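Side-chain contacts in periplasmic binding protein (Veillonella parvula, PDB 4MO9), which probably binds an iron chelate or similar solute in the periplasm and delivers it to an ABC transporter: residues V235-A240 against P249-E254; S178-N183 against L348-D353. All coordinates share one frame; numbering follows the deposited sequence.

Contact 1. Residues V235-A240 against P249-E254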
ATOM      1  N   VAL A 235       3.821 -13.257 -14.820  1.00 38.62           N
ATOM      2  CA  VAL A 235       4.632 -12.038 -14.867  1.00 37.48           C
ATOM      3  C   VAL A 235       5.821 -12.188 -15.832  1.00 41.17           C
ATOM      4  O   VAL A 235       6.774 -12.913 -15.537  1.00 42.04           O
ATOM      5  CB  VAL A 235       5.131 -11.666 -13.455  1.00 37.31           C
ATOM      6  CG1 VAL A 235       5.951 -10.390 -13.494  1.00 37.96           C
ATOM      7  CG2 VAL A 235       3.948 -11.510 -12.497  1.00 35.10           C
ATOM      8  N   ILE A 236       5.780 -11.501 -16.976  1.00 41.23           N
ATOM      9  CA  ILE A 236       6.782 -11.747 -18.029  1.00 41.11           C
ATOM     10  C   ILE A 236       8.223 -11.465 -17.580  1.00 42.67           C
ATOM     11  O   ILE A 236       9.179 -11.984 -18.162  1.00 47.46           O
ATOM     12  CB  ILE A 236       6.490 -10.963 -19.348  1.00 43.21           C
ATOM     13  CG1 ILE A 236       6.750  -9.458 -19.182  1.00 39.53           C
ATOM     14  CG2 ILE A 236       5.070 -11.250 -19.860  1.00 43.17           C
ATOM     15  CD1 ILE A 236       6.773  -8.688 -20.523  1.00 44.00           C
ATOM     16  N   THR A 237       8.371 -10.640 -16.548  1.00 42.38           N
ATOM     17  CA  THR A 237       9.687 -10.249 -16.046  1.00 43.26           C
ATOM     18  C   THR A 237      10.173 -11.118 -14.879  1.00 45.16           C
ATOM     19  O   THR A 237      11.265 -10.885 -14.359  1.00 47.00           O
ATOM     20  CB  THR A 237       9.693  -8.770 -15.588  1.00 41.93           C
ATOM     21  OG1 THR A 237       8.510  -8.503 -14.825  1.00 39.20           O
ATOM     22  CG2 THR A 237       9.748  -7.823 -16.785  1.00 42.44           C
ATOM     23  N   LYS A 238       9.375 -12.107 -14.476  1.00 45.27           N
ATOM     24  CA  LYS A 238       9.668 -12.920 -13.281  1.00 50.24           C
ATOM     25  C   LYS A 238      11.083 -13.521 -13.215  1.00 57.58           C
ATOM     26  O   LYS A 238      11.637 -13.677 -12.122  1.00 60.12           O
ATOM     27  CB  LYS A 238       8.613 -14.023 -13.089  1.00 49.91           C
ATOM     28  CG  LYS A 238       8.694 -15.161 -14.101  1.00 52.63           C
ATOM     29  CD  LYS A 238       7.402 -15.976 -14.134  1.00 55.30           C
ATOM     30  CE  LYS A 238       7.482 -17.057 -15.214  1.00 59.94           C
ATOM     31  NZ  LYS A 238       6.141 -17.566 -15.637  1.00 60.56           N
ATOM     32  N   ASP A 239      11.668 -13.841 -14.371  1.00 61.29           N
ATOM     33  CA  ASP A 239      13.006 -14.439 -14.420  1.00 64.99           C
ATOM     34  C   ASP A 239      14.131 -13.434 -14.679  1.00 65.60           C
ATOM     35  O   ASP A 239      15.290 -13.703 -14.357  1.00 67.67           O
ATOM     36  CB  ASP A 239      13.069 -15.536 -15.488  1.00 67.30           C
ATOM     37  CG  ASP A 239      12.326 -16.792 -15.085  1.00 70.00           C
ATOM     38  OD1 ASP A 239      12.344 -17.142 -13.883  1.00 69.79           O
ATOM     39  OD2 ASP A 239      11.727 -17.431 -15.981  1.00 71.83           O
ATOM     40  N   ALA A 240      13.794 -12.284 -15.258  1.00 63.73           N
ATOM     41  CA  ALA A 240      14.806 -11.329 -15.714  1.00 63.48           C
ATOM     42  C   ALA A 240      15.109 -10.224 -14.698  1.00 62.06           C
ATOM     43  O   ALA A 240      16.195  -9.641 -14.709  1.00 61.89           O
ATOM     44  CB  ALA A 240      14.399 -10.727 -17.058  1.00 63.36           C
ATOM     45  N   PRO A 249      13.712  -2.086 -22.782  1.00 56.81           N
ATOM     46  CA  PRO A 249      12.551  -1.859 -23.660  1.00 56.88           C
ATOM     47  C   PRO A 249      12.302  -2.983 -24.679  1.00 56.78           C
ATOM     48  O   PRO A 249      11.144  -3.327 -24.944  1.00 52.85           O
ATOM     49  CB  PRO A 249      12.924  -0.574 -24.395  1.00 58.69           C
ATOM     50  CG  PRO A 249      13.794   0.166 -23.435  1.00 58.83           C
ATOM     51  CD  PRO A 249      14.548  -0.878 -22.648  1.00 57.67           C
ATOM     52  N   GLU A 250      13.378  -3.544 -25.226  1.00 59.61           N
ATOM     53  CA  GLU A 250      13.290  -4.596 -26.239  1.00 64.85           C
ATOM     54  C   GLU A 250      12.627  -5.866 -25.706  1.00 60.15           C
ATOM     55  O   GLU A 250      11.996  -6.608 -26.459  1.00 59.68           O
ATOM     56  CB  GLU A 250      14.681  -4.940 -26.790  1.00 73.95           C
ATOM     57  CG  GLU A 250      15.474  -3.756 -27.340  1.00 82.66           C
ATOM     58  CD  GLU A 250      16.068  -2.883 -26.241  1.00 87.55           C
ATOM     59  OE1 GLU A 250      16.340  -1.692 -26.507  1.00 91.19           O
ATOM     60  OE2 GLU A 250      16.257  -3.387 -25.109  1.00 86.03           O
ATOM     61  N   PHE A 251      12.784  -6.110 -24.408  1.00 57.75           N
ATOM     62  CA  PHE A 251      12.189  -7.269 -23.750  1.00 54.35           C
ATOM     63  C   PHE A 251      10.668  -7.254 -23.919  1.00 52.23           C
ATOM     64  O   PHE A 251      10.063  -8.277 -24.251  1.00 52.66           O
ATOM     65  CB  PHE A 251      12.568  -7.257 -22.262  1.00 54.56           C
ATOM     66  CG  PHE A 251      12.198  -8.509 -21.507  1.00 55.65           C
ATOM     67  CD1 PHE A 251      11.021  -8.569 -20.768  1.00 56.43           C
ATOM     68  CD2 PHE A 251      13.049  -9.608 -21.491  1.00 57.20           C
ATOM     69  CE1 PHE A 251      10.687  -9.716 -20.050  1.00 55.65           C
ATOM     70  CE2 PHE A 251      12.722 -10.754 -20.781  1.00 57.18           C
ATOM     71  CZ  PHE A 251      11.541 -10.810 -20.058  1.00 55.79           C
ATOM     72  N   VAL A 252      10.053  -6.091 -23.712  1.00 49.03           N
ATOM     73  CA  VAL A 252       8.598  -5.978 -23.799  1.00 48.35           C
ATOM     74  C   VAL A 252       8.078  -6.234 -25.221  1.00 51.14           C
ATOM     75  O   VAL A 252       7.077  -6.934 -25.404  1.00 50.53           O
ATOM     76  CB  VAL A 252       8.087  -4.619 -23.261  1.00 48.65           C
ATOM     77  CG1 VAL A 252       6.585  -4.505 -23.431  1.00 48.80           C
ATOM     78  CG2 VAL A 252       8.441  -4.458 -21.779  1.00 44.38           C
ATOM     79  N   LEU A 253       8.764  -5.686 -26.222  1.00 52.18           N
ATOM     80  CA  LEU A 253       8.376  -5.902 -27.614  1.00 55.57           C
ATOM     81  C   LEU A 253       8.419  -7.389 -27.986  1.00 56.61           C
ATOM     82  O   LEU A 253       7.523  -7.889 -28.673  1.00 58.84           O
ATOM     83  CB  LEU A 253       9.265  -5.083 -28.558  1.00 56.34           C
ATOM     84  CG  LEU A 253       9.302  -3.567 -28.326  1.00 57.15           C
ATOM     85  CD1 LEU A 253      10.233  -2.860 -29.307  1.00 59.80           C
ATOM     86  CD2 LEU A 253       7.911  -2.976 -28.414  1.00 55.58           C
ATOM     87  N   GLU A 254       9.451  -8.091 -27.522  1.00 55.69           N
ATOM     88  CA  GLU A 254       9.637  -9.503 -27.856  1.00 56.66           C
ATOM     89  C   GLU A 254       8.609 -10.393 -27.160  1.00 54.93           C
ATOM     90  O   GLU A 254       8.093 -11.345 -27.748  1.00 50.82           O
ATOM     91  CB  GLU A 254      11.050  -9.949 -27.482  1.00 62.01           C
ATOM     92  CG  GLU A 254      12.155  -9.212 -28.234  1.00 71.53           C
ATOM     93  CD  GLU A 254      13.543  -9.519 -27.691  1.00 76.70           C
ATOM     94  OE1 GLU A 254      13.680  -9.693 -26.455  1.00 76.59           O
ATOM     95  OE2 GLU A 254      14.494  -9.581 -28.500  1.00 78.87           O
TER
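A beta-alpha-beta crossover in the C-terminal lobe brings Ile236, Thr237 and Ala240 against the ring of Phe251. The chain leaves edge strand 234-235 of the mixed sheet, folds through a type I beta turn from Val235 to Lys238, and later enters helix 249-255 before returning as strand 259-263, on the far side of strand 201-206. The connection illustrates how one aromatic side chain can join such a helix to the turn that follows a strand. In Phe251, CG lies anti to the backbone N (chi1 -171°), and the ring reaches out from the helix to the turn. The closest approach at its rim is to backbone: Ile236 O lies near the ring plane, 3.2 Å from Phe251 CZ, an approach in which the weakly positive C-H rim probably complements the carbonyl oxygen. Ile236 and Phe251 then run past each other in opposite directions, with Ile236 CG1 4.0 Å from Phe251 CE1 and the terminal CD1 beside the same ring atom. Thr237 divides its roles. Its OG1 is hydrogen-bonded to Phe218 O and Ser217 OG, whereas CG2 comes obliquely to the ring, 3.9 Å from Phe251 CE1. Ile236 and Val252 also both touch Tyr203 of strand 201-206, which ties turn and helix to the same sheet. The turn itself is closed by Lys238 N bonding to Val235 O at 2.9 Å. A further bond, from Ala240 N to Thr237 O, accompanies the bend that carries Ala240 back to the ring, where its CB lies 4.1 Å from both CE2 and CZ of Phe251.

Contact 2. Residues S178-N183 against L348-D353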
ATOM      1  N   SER A 178     -10.765  -6.671   9.910  1.00 28.76           N
ATOM      2  CA  SER A 178     -10.173  -7.952   9.530  1.00 27.21           C
ATOM      3  C   SER A 178     -11.132  -8.790   8.687  1.00 27.93           C
ATOM      4  O   SER A 178     -10.724  -9.435   7.709  1.00 30.14           O
ATOM      5  CB  SER A 178      -9.779  -8.734  10.785  1.00 29.24           C
ATOM      6  OG  SER A 178      -9.093  -9.920  10.423  1.00 30.17           O
ATOM      7  N   LYS A 179     -12.408  -8.788   9.054  1.00 30.42           N
ATOM      8  CA  LYS A 179     -13.392  -9.561   8.300  1.00 31.10           C
ATOM      9  C   LYS A 179     -13.662  -8.917   6.949  1.00 29.03           C
ATOM     10  O   LYS A 179     -13.833  -9.618   5.946  1.00 30.39           O
ATOM     11  CB  LYS A 179     -14.687  -9.735   9.104  1.00 30.48           C
ATOM     12  CG  LYS A 179     -14.539 -10.703  10.278  1.00 33.95           C
ATOM     13  CD  LYS A 179     -15.821 -10.771  11.082  1.00 41.09           C
ATOM     14  CE  LYS A 179     -15.668 -11.719  12.273  1.00 45.55           C
ATOM     15  NZ  LYS A 179     -16.943 -11.802  13.026  1.00 51.64           N
ATOM     16  N   PHE A 180     -13.704  -7.588   6.914  1.00 27.10           N
ATOM     17  CA  PHE A 180     -13.855  -6.869   5.642  1.00 28.69           C
ATOM     18  C   PHE A 180     -12.744  -7.278   4.687  1.00 30.12           C
ATOM     19  O   PHE A 180     -12.979  -7.544   3.495  1.00 29.47           O
ATOM     20  CB  PHE A 180     -13.782  -5.354   5.885  1.00 28.92           C
ATOM     21  CG  PHE A 180     -13.853  -4.523   4.628  1.00 31.83           C
ATOM     22  CD1 PHE A 180     -15.062  -3.951   4.231  1.00 35.14           C
ATOM     23  CD2 PHE A 180     -12.719  -4.294   3.856  1.00 30.12           C
ATOM     24  CE1 PHE A 180     -15.136  -3.168   3.067  1.00 36.15           C
ATOM     25  CE2 PHE A 180     -12.788  -3.512   2.693  1.00 34.62           C
ATOM     26  CZ  PHE A 180     -14.000  -2.953   2.302  1.00 34.98           C
ATOM     27  N   TYR A 181     -11.519  -7.286   5.204  1.00 28.09           N
ATOM     28  CA  TYR A 181     -10.342  -7.622   4.411  1.00 26.87           C
ATOM     29  C   TYR A 181     -10.385  -9.089   3.999  1.00 27.79           C
ATOM     30  O   TYR A 181     -10.126  -9.432   2.823  1.00 26.01           O
ATOM     31  CB  TYR A 181      -9.063  -7.378   5.221  1.00 26.31           C
ATOM     32  CG  TYR A 181      -7.807  -7.601   4.410  1.00 29.24           C
ATOM     33  CD1 TYR A 181      -7.259  -6.571   3.647  1.00 28.32           C
ATOM     34  CD2 TYR A 181      -7.177  -8.842   4.389  1.00 27.66           C
ATOM     35  CE1 TYR A 181      -6.112  -6.771   2.886  1.00 25.67           C
ATOM     36  CE2 TYR A 181      -6.025  -9.053   3.640  1.00 26.28           C
ATOM     37  CZ  TYR A 181      -5.500  -8.014   2.889  1.00 28.15           C
ATOM     38  OH  TYR A 181      -4.361  -8.223   2.128  1.00 29.00           O
ATOM     39  N   THR A 182     -10.691  -9.941   4.975  1.00 24.65           N
ATOM     40  CA  THR A 182     -10.701 -11.388   4.787  1.00 24.02           C
ATOM     41  C   THR A 182     -11.780 -11.838   3.806  1.00 24.02           C
ATOM     42  O   THR A 182     -11.497 -12.707   2.959  1.00 29.53           O
ATOM     43  CB  THR A 182     -10.874 -12.133   6.142  1.00 26.98           C
ATOM     44  OG1 THR A 182      -9.828 -11.732   7.036  1.00 28.86           O
ATOM     45  CG2 THR A 182     -10.810 -13.657   5.957  1.00 24.34           C
ATOM     46  N   ASN A 183     -13.004 -11.297   3.920  1.00 25.43           N
ATOM     47  CA  ASN A 183     -14.082 -11.644   2.984  1.00 29.68           C
ATOM     48  C   ASN A 183     -13.566 -11.525   1.550  1.00 27.96           C
ATOM     49  O   ASN A 183     -13.812 -12.388   0.707  1.00 27.55           O
ATOM     50  CB  ASN A 183     -15.309 -10.708   3.100  1.00 33.84           C
ATOM     51  CG  ASN A 183     -16.005 -10.762   4.458  1.00 42.50           C
ATOM     52  OD1 ASN A 183     -15.839 -11.709   5.239  1.00 44.80           O
ATOM     53  ND2 ASN A 183     -16.803  -9.723   4.747  1.00 40.39           N
ATOM     54  N   LEU A 348     -12.584  -0.077  -2.287  1.00 31.26           N
ATOM     55  CA  LEU A 348     -11.777   0.998  -1.714  1.00 29.94           C
ATOM     56  C   LEU A 348     -12.679   2.081  -1.123  1.00 32.18           C
ATOM     57  O   LEU A 348     -12.495   2.488   0.034  1.00 33.49           O
ATOM     58  CB  LEU A 348     -10.815   1.592  -2.757  1.00 31.14           C
ATOM     59  CG  LEU A 348      -9.801   2.626  -2.246  1.00 31.88           C
ATOM     60  CD1 LEU A 348      -8.889   2.033  -1.159  1.00 32.36           C
ATOM     61  CD2 LEU A 348      -8.973   3.203  -3.381  1.00 32.96           C
ATOM     62  N   LYS A 349     -13.652   2.536  -1.910  1.00 32.87           N
ATOM     63  CA  LYS A 349     -14.618   3.540  -1.447  1.00 34.55           C
ATOM     64  C   LYS A 349     -15.325   3.086  -0.160  1.00 36.39           C
ATOM     65  O   LYS A 349     -15.493   3.864   0.789  1.00 35.68           O
ATOM     66  CB  LYS A 349     -15.650   3.843  -2.550  1.00 35.96           C
ATOM     67  CG  LYS A 349     -16.744   4.797  -2.102  1.00 37.98           C
ATOM     68  CD  LYS A 349     -17.762   5.087  -3.193  1.00 41.07           C
ATOM     69  CE  LYS A 349     -18.911   5.895  -2.618  1.00 49.53           C
ATOM     70  NZ  LYS A 349     -18.422   7.135  -1.956  1.00 55.35           N
ATOM     71  N   GLU A 350     -15.724   1.821  -0.125  1.00 33.18           N
ATOM     72  CA  GLU A 350     -16.429   1.295   1.035  1.00 35.86           C
ATOM     73  C   GLU A 350     -15.518   1.250   2.264  1.00 32.06           C
ATOM     74  O   GLU A 350     -15.974   1.511   3.386  1.00 31.66           O
ATOM     75  CB  GLU A 350     -17.005  -0.086   0.727  1.00 41.39           C
ATOM     76  CG  GLU A 350     -17.956  -0.616   1.785  1.00 51.40           C
ATOM     77  CD  GLU A 350     -18.622  -1.911   1.364  1.00 58.36           C
ATOM     78  OE1 GLU A 350     -18.547  -2.261   0.159  1.00 60.87           O
ATOM     79  OE2 GLU A 350     -19.218  -2.574   2.241  1.00 60.71           O
ATOM     80  N   PHE A 351     -14.235   0.941   2.062  1.00 29.49           N
ATOM     81  CA  PHE A 351     -13.297   0.955   3.185  1.00 30.61           C
ATOM     82  C   PHE A 351     -13.250   2.368   3.763  1.00 32.47           C
ATOM     83  O   PHE A 351     -13.309   2.551   4.982  1.00 32.04           O
ATOM     84  CB  PHE A 351     -11.891   0.483   2.779  1.00 27.85           C
ATOM     85  CG  PHE A 351     -10.941   0.396   3.935  1.00 26.98           C
ATOM     86  CD1 PHE A 351     -10.733  -0.809   4.586  1.00 29.93           C
ATOM     87  CD2 PHE A 351     -10.277   1.526   4.394  1.00 28.83           C
ATOM     88  CE1 PHE A 351      -9.868  -0.887   5.692  1.00 31.40           C
ATOM     89  CE2 PHE A 351      -9.419   1.462   5.497  1.00 31.88           C
ATOM     90  CZ  PHE A 351      -9.210   0.261   6.141  1.00 30.51           C
ATOM     91  N   TYR A 352     -13.149   3.369   2.894  1.00 29.86           N
ATOM     92  CA  TYR A 352     -13.196   4.757   3.367  1.00 33.16           C
ATOM     93  C   TYR A 352     -14.522   5.074   4.060  1.00 34.31           C
ATOM     94  O   TYR A 352     -14.525   5.578   5.192  1.00 33.78           O
ATOM     95  CB  TYR A 352     -12.984   5.748   2.217  1.00 31.71           C
ATOM     96  CG  TYR A 352     -11.537   6.074   1.921  1.00 32.45           C
ATOM     97  CD1 TYR A 352     -10.723   5.168   1.252  1.00 32.05           C
ATOM     98  CD2 TYR A 352     -10.992   7.296   2.297  1.00 32.72           C
ATOM     99  CE1 TYR A 352      -9.391   5.460   0.974  1.00 34.77           C
ATOM    100  CE2 TYR A 352      -9.660   7.599   2.037  1.00 35.40           C
ATOM    101  CZ  TYR A 352      -8.865   6.683   1.364  1.00 36.81           C
ATOM    102  OH  TYR A 352      -7.535   6.980   1.100  1.00 34.69           O
ATOM    103  N   ASP A 353     -15.637   4.811   3.374  1.00 35.56           N
ATOM    104  CA  ASP A 353     -16.969   5.121   3.912  1.00 38.35           C
ATOM    105  C   ASP A 353     -17.192   4.487   5.289  1.00 36.75           C
ATOM    106  O   ASP A 353     -17.692   5.136   6.211  1.00 37.07           O
ATOM    107  CB  ASP A 353     -18.071   4.639   2.959  1.00 39.53           C
ATOM    108  CG  ASP A 353     -18.208   5.505   1.707  1.00 42.03           C
ATOM    109  OD1 ASP A 353     -17.698   6.649   1.686  1.00 41.95           O
ATOM    110  OD2 ASP A 353     -18.842   5.030   0.740  1.00 41.05           O
TER
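Phe180 and Phe351 form the tight half of this helix-to-helix contact, an offset edge-to-face pair between helices 171-194 and 344-355. The ring centroids are 5.8 Å apart and the planes stand at 70°, with the edge of Phe351 turned toward the face of Phe180. Phe351 CD1 comes 3.9 Å from Phe180 CE2, and that carbon in turn lies in the plane of the Phe351 ring. Phe180 holds CG anti to its own backbone N (chi1 177°), which sends the ring across to the other helix until CZ is 3.9 Å from Phe351 N. The looser side belongs to partly exposed Glu350. Its CG meets the rim of Phe180 at CE1, 4.0 Å away, while its carboxylate stands nearly perpendicular to the ring, at 83°. OE1 makes a long, weak ion pair with Arg184 NH2; Arg184 also forms a cation-pi contact with Phe180. Replacing Phe180 by an alanine would probably open a gap between the helices, leaving the Phe351 edge without its aromatic face and Arg184 without its cation-pi partner. On helix 344-355, Phe355 meets Phe351 edge-to-face, and Thr347 and Lys354, which flank segment 348-353, touch Phe180. Next to Phe180 on helix 171-194, Tyr181 stacks on His157 of helix 154-168 and touches Phe327 of helix 324-334, so helix 171-194 is packed against three others here.

How the contacts relate
Contact 2 lies nearer the middle of the molecule and contact 1 well out in the C-terminal lobe; their centres are 34 Å apart and their nearest atoms about 17 Å. Along the chain the order is 178-183, 235-240, 249-254, 348-353, so the short-range contact falls between the two halves of the long-range one. They share no helix or strand. Contact 1 is local, joining neighbouring elements of the mixed sheet's crossover, whereas contact 2 brings a late helix back onto helix 171-194, which probably corresponds to the long helix that links the lobes in TroA-like binding proteins. Neither includes a residue of the trimethylamine oxide pocket.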